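Local atomic coordinates of 4-alpha-glucanotransferase (Streptococcus agalactiae, PDB entry 6M6T), a protein that belongs to the amylomaltases, also called disproportionating enzymes, a family of 4-alpha-glucanotransferases built on a TIM barrel. Residues A[98-103]-A[471-476]; A[218-223]-A[264-269]; A[383-388]-A[439-444]. All coordinates share one frame; numbering follows the deposited sequence.

Overall arrangement
The three contacts sit at separate places around a TIM-barrel enzyme, with centres 30 to 32 Å apart and no touching atoms. Contact 1 joins two loops 368 residues apart in sequence, and the chain between them contains both other contacts, which follow each other in series. Contacts 1 and 2 lie on opposite sides of the chain's centre, their nearest atoms about 15 Å apart. Contact 2 alone includes a glycan-pocket residue: the side chain of Ile219 comes within about 4 Å of a bound 1,5-anhydro-D-glucitol. In contact 3, at the start of two neighbouring barrel strands, the side chain of Tyr385 is about 10 Å from a bound alpha-D-glucopyranose.

Contact 1: residues A[98-103]-A[471-476]; sequences EVVDYA and QWRMRK
Glu98 and Arg475 meet with their flat ends at right angles, the carboxylate and guanidinium planes 90° apart. NH1 of Arg475 lies 3.1 Å from OE1 of Glu98 in a salt bridge; it stands above the carboxylate plane, equally near both oxygens, while the carboxylate meets the guanidinium at its edge. An extended glutamate chain suits this reach, and the charge is shared out: OE2 of Glu98 also pairs with Lys454, while NH2 of Arg475 turns to Asp478.

Val100 and Arg473 cross at about a right angle, CG2 of the valine 3.4 Å from CD of the arginine. With CG beside the backbone N (chi1 -68°), the aliphatic part of Arg473 packs on Val100, while its NE goes on to Leu16 O. The other branch of Val100, CG1, rests on a face of the Tyr102 ring.

Between these side chains the backbones form a single antiparallel bridge, with Val99 and Trp472 as its non-hydrogen-bonded pair. Val100 N donates to Gln471 O at 3.0 Å, and Arg473 N makes a weak bond of 3.3 Å to Glu98 O. The bridge joins the loop that leads to helix 105-122 with the one that precedes helix 481-493.

Gln471 lies across Val99, its CB 3.9 Å from CG1 of the valine, and its CG comes to the edge of the Tyr102 ring. A long amide side chain suits this place, offering methylenes to its neighbours and a polar end to water. NE2 weakly reaches a water that accepts from Tyr102 N and donates to Val100 O, while the Tyr102 hydroxyl is held by Trp470 O.

Contact 2: residues A[218-223]-A[264-269]; sequences PIYVSA and PIYNWD
Tyr266 makes the one hydrogen bond between the two segments: its OH donates to Ile219 O at 2.9 Å. The hydroxyl lies in the carbonyl plane, with a C=O...O angle of 147°, and the carbonyl oxygen in turn sits at the edge of the tyrosine ring. Tyrosine suits this place because a long rigid ring can carry one polar atom across to a buried backbone oxygen. Its CG stands beside the backbone N (chi1 -73°), which sends the ring over toward residues 219-220.

Among the aromatic contacts, Tyr220 and Tyr266 cross obliquely, with ring centroids 5.3 Å apart and planes at 36°. CD1 and CE1 of Tyr220 meet CE2 and CD2 of Tyr266, and CE2 comes in near the plane of the Tyr220 ring, at its edge. One face of Tyr220 is taken up by CG1 of Ile219, over its centre, and Tyr304 and Ala247 also pack on this tyrosine.

Residues 218-223 follow strand 212-217 of the parallel barrel, and Asn267 is the N-cap of helix 268-273. The contact thus joins the loop after that barrel strand to the connection from strand 259-264, in the small antiparallel sheet, to the helix. It lies beside the glycan pocket, where Ile219 touches the bound 1,5-anhydro-D-glucitol.

The remaining contacts are apolar or involve backbone. Pro264 sets its ring beside residues 221-223, with CD 3.8 Å from CB of Ala223; a compact ring and a single methyl let the two backbone segments come close. Toward the hydroxyl end of Tyr220, Ile265 CD1 lies 4.3 Å from OH. Val221 O, which faces the proline, accepts a bond from Asn263 ND2.

Contact 3: residues A[383-388]-A[439-444]; sequences HNYTEN and TVSQTT
Tyr385 brings one edge of its ring against Thr439, CD2 lying 3.8 Å from CB of the threonine. OG1 of Thr439 is in the plane of the ring, and CG2 lies beside CD2 and CE2. A flat ring suits this place because its carbon edge packs on the threonine while its hydroxyl continues to Asp380 O. Beyond the ring, the threonine OG1 bonds to Leu436 O and also accepts from Ser441 N at 3.3 Å, a weak bond in the pattern of an ST turn.

CB of Val440 is directed toward residues 383-388, and its CG2 lies against the carbonyl group of Tyr385 and 4.3 Å from CB of the tyrosine. This methyl is the branch held between backbone N and carbonyl carbon, and the branched side chain thereby puts it on the Tyr385 backbone.

The segments run nearly parallel, their directions 7° apart. Residues 383-388 lead into strand 389-392, while 439-444 include the start of strand 443-447, its neighbour in the parallel barrel sheet. The contact therefore begins the pairing that continues with the backbone bond between Thr443 and Ala391.

Gln442 N donates to Glu387 O at 2.9 Å, using a lone pair in the carbonyl plane, with an N-H...O angle of 143°. Close by, CA of Glu387 makes a CA-H...O contact of 3.4 Å with Val440 O. CG of Glu387 lies 4.1 Å from CB of Gln442, and a bend about the CB-CG bond (chi2 -91°) brings OE1 within 3.8 Å of that CB. Ser441 directs its CB away from residues 383-388, but its OG bonds to Thr389 OG1, which also bonds to Thr386 O.

Contact 1: residues A[98-103]-A[471-476]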
# COMPACT_ATOMS: atom_id res chain seq x y z
N GLU A 98 19.46 -2.50 6.01
CA GLU A 98 18.23 -3.26 5.76
C GLU A 98 17.15 -3.03 6.82
O GLU A 98 16.29 -3.90 7.01
CB GLU A 98 18.52 -4.77 5.63
CG GLU A 98 19.56 -5.38 6.58
CD GLU A 98 19.53 -6.92 6.58
OE1 GLU A 98 20.24 -7.53 7.42
OE2 GLU A 98 18.80 -7.53 5.75
N VAL A 99 17.18 -1.88 7.50
CA VAL A 99 16.12 -1.44 8.40
C VAL A 99 15.91 0.05 8.17
O VAL A 99 16.86 0.82 8.22
CB VAL A 99 16.44 -1.69 9.89
CG1 VAL A 99 15.29 -1.18 10.76
CG2 VAL A 99 16.70 -3.16 10.16
N VAL A 100 14.66 0.46 7.92
CA VAL A 100 14.38 1.89 7.93
C VAL A 100 14.23 2.33 9.37
O VAL A 100 13.82 1.56 10.24
CB VAL A 100 13.12 2.24 7.11
CG1 VAL A 100 13.12 3.73 6.82
CG2 VAL A 100 13.03 1.43 5.85
N ASP A 101 14.59 3.59 9.63
CA ASP A 101 14.29 4.26 10.89
C ASP A 101 13.40 5.45 10.55
O ASP A 101 13.88 6.53 10.19
CB ASP A 101 15.55 4.67 11.64
CG ASP A 101 15.25 5.50 12.90
OD1 ASP A 101 14.16 5.31 13.51
OD2 ASP A 101 16.09 6.35 13.26
N TYR A 102 12.07 5.24 10.64
CA TYR A 102 11.13 6.32 10.37
C TYR A 102 11.16 7.37 11.46
O TYR A 102 10.85 8.54 11.21
CB TYR A 102 9.70 5.77 10.25
CG TYR A 102 9.43 4.85 9.08
CD1 TYR A 102 9.68 3.48 9.18
CD2 TYR A 102 8.88 5.34 7.88
CE1 TYR A 102 9.42 2.63 8.12
CE2 TYR A 102 8.62 4.50 6.82
CZ TYR A 102 8.90 3.14 6.93
OH TYR A 102 8.65 2.27 5.88
N ALA A 103 11.52 6.97 12.69
CA ALA A 103 11.69 7.89 13.80
C ALA A 103 12.78 8.90 13.47
O ALA A 103 13.96 8.55 13.41
CB ALA A 103 12.03 7.13 15.09
N GLN A 471 9.78 -2.03 7.92
CA GLN A 471 11.16 -1.62 8.06
C GLN A 471 12.12 -2.40 7.18
O GLN A 471 13.31 -2.07 7.17
CB GLN A 471 11.61 -1.78 9.52
CG GLN A 471 11.31 -0.59 10.36
CD GLN A 471 11.28 -0.97 11.80
OE1 GLN A 471 11.73 -2.06 12.16
NE2 GLN A 471 10.72 -0.09 12.63
N TRP A 472 11.66 -3.42 6.47
CA TRP A 472 12.61 -4.21 5.69
C TRP A 472 13.13 -3.43 4.49
O TRP A 472 12.36 -2.83 3.73
CB TRP A 472 11.97 -5.51 5.22
CG TRP A 472 12.96 -6.40 4.57
CD1 TRP A 472 13.97 -7.09 5.19
CD2 TRP A 472 13.07 -6.70 3.18
NE1 TRP A 472 14.68 -7.81 4.26
CE2 TRP A 472 14.15 -7.59 3.02
CE3 TRP A 472 12.35 -6.29 2.05
CZ2 TRP A 472 14.53 -8.08 1.78
CZ3 TRP A 472 12.74 -6.78 0.82
CH2 TRP A 472 13.82 -7.67 0.70
N ARG A 473 14.44 -3.42 4.33
CA ARG A 473 15.07 -3.01 3.09
C ARG A 473 15.98 -4.14 2.62
O ARG A 473 16.36 -5.02 3.39
CB ARG A 473 15.84 -1.69 3.27
CG ARG A 473 14.93 -0.49 3.53
CD ARG A 473 15.71 0.79 3.78
NE ARG A 473 16.33 1.29 2.56
CZ ARG A 473 17.50 1.93 2.51
NH1 ARG A 473 18.18 2.17 3.63
NH2 ARG A 473 17.99 2.33 1.35
N MET A 474 16.30 -4.12 1.34
CA MET A 474 17.06 -5.20 0.72
C MET A 474 18.45 -4.71 0.30
O MET A 474 18.58 -3.71 -0.41
CB MET A 474 16.32 -5.75 -0.49
CG MET A 474 17.18 -6.52 -1.45
SD MET A 474 16.49 -6.27 -3.10
CE MET A 474 16.86 -4.53 -3.27
N ARG A 475 19.48 -5.44 0.73
CA ARG A 475 20.84 -5.14 0.30
C ARG A 475 21.02 -5.50 -1.17
O ARG A 475 20.61 -6.59 -1.60
CB ARG A 475 21.83 -5.90 1.17
CG ARG A 475 21.40 -6.00 2.62
CD ARG A 475 22.57 -6.30 3.53
NE ARG A 475 23.09 -7.66 3.37
CZ ARG A 475 22.62 -8.71 4.03
NH1 ARG A 475 21.60 -8.56 4.88
NH2 ARG A 475 23.15 -9.91 3.84
N LYS A 476 21.62 -4.59 -1.94
CA LYS A 476 22.00 -4.89 -3.32
C LYS A 476 22.97 -6.06 -3.37
O LYS A 476 23.01 -6.80 -4.36
CB LYS A 476 22.64 -3.65 -3.97
CG LYS A 476 22.55 -3.59 -5.50
CD LYS A 476 22.56 -2.13 -6.00
CE LYS A 476 22.00 -1.97 -7.42
NZ LYS A 476 20.62 -2.51 -7.62
O HOH W 1 11.74 2.95 12.04

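Contact 2: residues A[218-223]-A[264-269]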
# COMPACT_ATOMS: atom_id res chain seq x y z
N PRO A 218 -5.92 1.33 -0.05
CA PRO A 218 -6.48 1.04 1.28
C PRO A 218 -7.97 1.33 1.30
O PRO A 218 -8.41 2.40 0.86
CB PRO A 218 -5.70 1.97 2.21
CG PRO A 218 -5.14 3.04 1.31
CD PRO A 218 -4.89 2.38 0.00
N ILE A 219 -8.75 0.37 1.82
CA ILE A 219 -10.20 0.52 1.93
C ILE A 219 -10.55 1.77 2.73
O ILE A 219 -11.42 2.55 2.33
CB ILE A 219 -10.85 -0.72 2.55
CG1 ILE A 219 -12.34 -0.45 2.80
CG2 ILE A 219 -10.15 -1.12 3.85
CD1 ILE A 219 -13.18 -1.67 3.24
N TYR A 220 -9.88 1.97 3.85
CA TYR A 220 -10.17 3.07 4.76
C TYR A 220 -9.01 4.06 4.80
O TYR A 220 -7.85 3.73 4.55
CB TYR A 220 -10.42 2.55 6.18
CG TYR A 220 -11.62 1.63 6.38
CD1 TYR A 220 -12.91 2.03 5.99
CD2 TYR A 220 -11.48 0.39 7.00
CE1 TYR A 220 -14.02 1.20 6.20
CE2 TYR A 220 -12.58 -0.44 7.21
CZ TYR A 220 -13.85 -0.04 6.81
OH TYR A 220 -14.92 -0.89 7.01
N VAL A 221 -9.36 5.29 5.16
CA VAL A 221 -8.39 6.31 5.50
C VAL A 221 -8.34 6.41 7.02
O VAL A 221 -9.12 5.77 7.73
CB VAL A 221 -8.75 7.65 4.84
CG1 VAL A 221 -8.81 7.48 3.35
CG2 VAL A 221 -10.09 8.10 5.34
N SER A 222 -7.39 7.18 7.54
CA SER A 222 -7.31 7.38 8.98
C SER A 222 -8.30 8.46 9.43
O SER A 222 -8.74 9.30 8.64
CB SER A 222 -5.91 7.79 9.41
OG SER A 222 -5.90 8.23 10.75
N ALA A 223 -8.65 8.45 10.73
CA ALA A 223 -9.52 9.51 11.23
C ALA A 223 -8.83 10.87 11.21
O ALA A 223 -9.51 11.89 11.34
CB ALA A 223 -10.01 9.21 12.64
N PRO A 264 -11.92 5.53 10.79
CA PRO A 264 -13.35 5.83 10.85
C PRO A 264 -14.11 4.87 9.95
O PRO A 264 -13.55 4.19 9.10
CB PRO A 264 -13.44 7.27 10.34
CG PRO A 264 -12.23 7.43 9.47
CD PRO A 264 -11.15 6.59 10.11
N ILE A 265 -15.42 4.83 10.16
CA ILE A 265 -16.33 3.93 9.48
C ILE A 265 -17.15 4.73 8.47
O ILE A 265 -17.38 5.93 8.65
CB ILE A 265 -17.21 3.25 10.54
CG1 ILE A 265 -16.37 2.29 11.37
CG2 ILE A 265 -18.39 2.58 9.93
CD1 ILE A 265 -16.11 0.98 10.67
N TYR A 266 -17.58 4.06 7.40
CA TYR A 266 -18.33 4.74 6.35
C TYR A 266 -19.82 4.82 6.68
O TYR A 266 -20.41 3.87 7.22
CB TYR A 266 -18.12 4.02 5.00
CG TYR A 266 -16.74 4.25 4.42
CD1 TYR A 266 -16.29 5.54 4.14
CD2 TYR A 266 -15.88 3.18 4.16
CE1 TYR A 266 -15.03 5.76 3.62
CE2 TYR A 266 -14.61 3.40 3.63
CZ TYR A 266 -14.19 4.69 3.37
OH TYR A 266 -12.93 4.93 2.86
N ASN A 267 -20.43 5.96 6.37
CA ASN A 267 -21.90 6.09 6.38
C ASN A 267 -22.35 5.70 4.98
O ASN A 267 -22.67 6.55 4.14
CB ASN A 267 -22.33 7.50 6.77
CG ASN A 267 -23.85 7.68 6.77
OD1 ASN A 267 -24.59 6.82 7.26
ND2 ASN A 267 -24.32 8.80 6.21
N TRP A 268 -22.36 4.39 4.74
CA TRP A 268 -22.56 3.89 3.38
C TRP A 268 -23.88 4.36 2.79
O TRP A 268 -24.03 4.36 1.56
CB TRP A 268 -22.47 2.36 3.38
CG TRP A 268 -21.05 1.81 3.42
CD1 TRP A 268 -20.42 1.25 4.50
CD2 TRP A 268 -20.12 1.74 2.34
NE1 TRP A 268 -19.16 0.84 4.16
CE2 TRP A 268 -18.94 1.14 2.84
CE3 TRP A 268 -20.16 2.13 1.00
CZ2 TRP A 268 -17.81 0.92 2.05
CZ3 TRP A 268 -19.04 1.91 0.20
CH2 TRP A 268 -17.88 1.32 0.73
N ASP A 269 -24.83 4.80 3.63
CA ASP A 269 -26.07 5.35 3.10
C ASP A 269 -25.82 6.65 2.34
O ASP A 269 -26.34 6.83 1.23
CB ASP A 269 -27.08 5.56 4.23
CG ASP A 269 -27.55 4.24 4.84
OD1 ASP A 269 -28.11 3.40 4.09
OD2 ASP A 269 -27.35 4.04 6.06

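Contact 3: residues A[383-388]-A[439-444]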
# COMPACT_ATOMS: atom_id res chain seq x y z
N HIS A 383 -4.03 -27.42 -5.24
CA HIS A 383 -4.89 -28.10 -6.18
C HIS A 383 -6.30 -27.58 -6.19
O HIS A 383 -7.13 -28.29 -6.75
CB HIS A 383 -4.89 -29.60 -5.90
CG HIS A 383 -5.40 -29.98 -4.54
ND1 HIS A 383 -4.59 -30.55 -3.58
CD2 HIS A 383 -6.64 -29.90 -4.00
CE1 HIS A 383 -5.30 -30.79 -2.50
NE2 HIS A 383 -6.55 -30.40 -2.72
N ASN A 384 -6.63 -26.44 -5.58
CA ASN A 384 -7.97 -25.88 -5.64
C ASN A 384 -7.99 -24.52 -6.30
O ASN A 384 -9.05 -23.86 -6.33
CB ASN A 384 -8.57 -25.78 -4.23
CG ASN A 384 -8.92 -27.12 -3.66
OD1 ASN A 384 -8.68 -27.40 -2.48
ND2 ASN A 384 -9.48 -27.98 -4.50
N TYR A 385 -6.86 -24.07 -6.83
CA TYR A 385 -6.80 -22.78 -7.49
C TYR A 385 -7.41 -22.89 -8.88
O TYR A 385 -7.39 -23.95 -9.50
CB TYR A 385 -5.36 -22.29 -7.58
CG TYR A 385 -4.65 -22.15 -6.26
CD1 TYR A 385 -5.33 -22.28 -5.05
CD2 TYR A 385 -3.29 -21.86 -6.22
CE1 TYR A 385 -4.67 -22.15 -3.84
CE2 TYR A 385 -2.61 -21.73 -5.02
CZ TYR A 385 -3.31 -21.87 -3.82
OH TYR A 385 -2.64 -21.72 -2.62
N THR A 386 -7.98 -21.78 -9.35
CA THR A 386 -8.43 -21.68 -10.73
C THR A 386 -7.66 -20.55 -11.41
O THR A 386 -6.84 -19.86 -10.79
CB THR A 386 -9.94 -21.47 -10.80
OG1 THR A 386 -10.21 -20.07 -10.75
CG2 THR A 386 -10.62 -22.16 -9.63
N GLU A 387 -7.90 -20.37 -12.71
CA GLU A 387 -7.09 -19.44 -13.48
C GLU A 387 -7.33 -18.01 -13.03
O GLU A 387 -6.37 -17.23 -12.88
CB GLU A 387 -7.39 -19.61 -14.97
CG GLU A 387 -6.91 -18.48 -15.89
CD GLU A 387 -7.98 -17.40 -16.08
OE1 GLU A 387 -7.72 -16.23 -15.72
OE2 GLU A 387 -9.08 -17.73 -16.58
N ASN A 388 -8.58 -17.64 -12.77
CA ASN A 388 -8.92 -16.26 -12.41
C ASN A 388 -8.62 -15.98 -10.93
O ASN A 388 -9.51 -15.65 -10.14
CB ASN A 388 -10.37 -15.97 -12.74
CG ASN A 388 -10.68 -14.51 -12.79
OD1 ASN A 388 -9.82 -13.70 -13.17
ND2 ASN A 388 -11.91 -14.14 -12.40
N THR A 439 1.16 -23.57 -10.26
CA THR A 439 -0.29 -23.55 -10.12
C THR A 439 -0.97 -22.98 -11.37
O THR A 439 -0.37 -22.27 -12.17
CB THR A 439 -0.72 -22.74 -8.89
OG1 THR A 439 -0.74 -21.34 -9.20
CG2 THR A 439 0.23 -22.98 -7.72
N VAL A 440 -2.26 -23.28 -11.51
CA VAL A 440 -3.00 -22.88 -12.70
C VAL A 440 -3.36 -21.40 -12.67
O VAL A 440 -4.07 -20.92 -13.55
CB VAL A 440 -4.28 -23.73 -12.85
CG1 VAL A 440 -3.91 -25.19 -12.84
CG2 VAL A 440 -5.26 -23.42 -11.74
N SER A 441 -2.88 -20.68 -11.65
CA SER A 441 -3.21 -19.27 -11.48
C SER A 441 -2.69 -18.46 -12.66
O SER A 441 -1.61 -18.74 -13.19
CB SER A 441 -2.61 -18.73 -10.17
OG SER A 441 -3.45 -18.95 -9.04
N GLN A 442 -3.45 -17.44 -13.07
CA GLN A 442 -3.01 -16.64 -14.21
C GLN A 442 -1.77 -15.84 -13.86
O GLN A 442 -0.89 -15.68 -14.72
CB GLN A 442 -4.12 -15.73 -14.72
CG GLN A 442 -4.40 -14.46 -13.92
CD GLN A 442 -5.63 -13.69 -14.43
OE1 GLN A 442 -6.77 -14.15 -14.32
NE2 GLN A 442 -5.39 -12.50 -14.99
N THR A 443 -1.66 -15.37 -12.62
CA THR A 443 -0.53 -14.59 -12.15
C THR A 443 -0.09 -15.09 -10.78
O THR A 443 -0.92 -15.39 -9.93
CB THR A 443 -0.86 -13.10 -12.06
OG1 THR A 443 -1.53 -12.67 -13.25
CG2 THR A 443 0.41 -12.28 -11.88
N THR A 444 1.21 -15.19 -10.58
CA THR A 444 1.79 -15.49 -9.28
C THR A 444 2.80 -14.41 -8.94
O THR A 444 3.52 -13.92 -9.83
CB THR A 444 2.47 -16.86 -9.27
OG1 THR A 444 3.41 -16.93 -10.36
CG2 THR A 444 1.42 -18.00 -9.39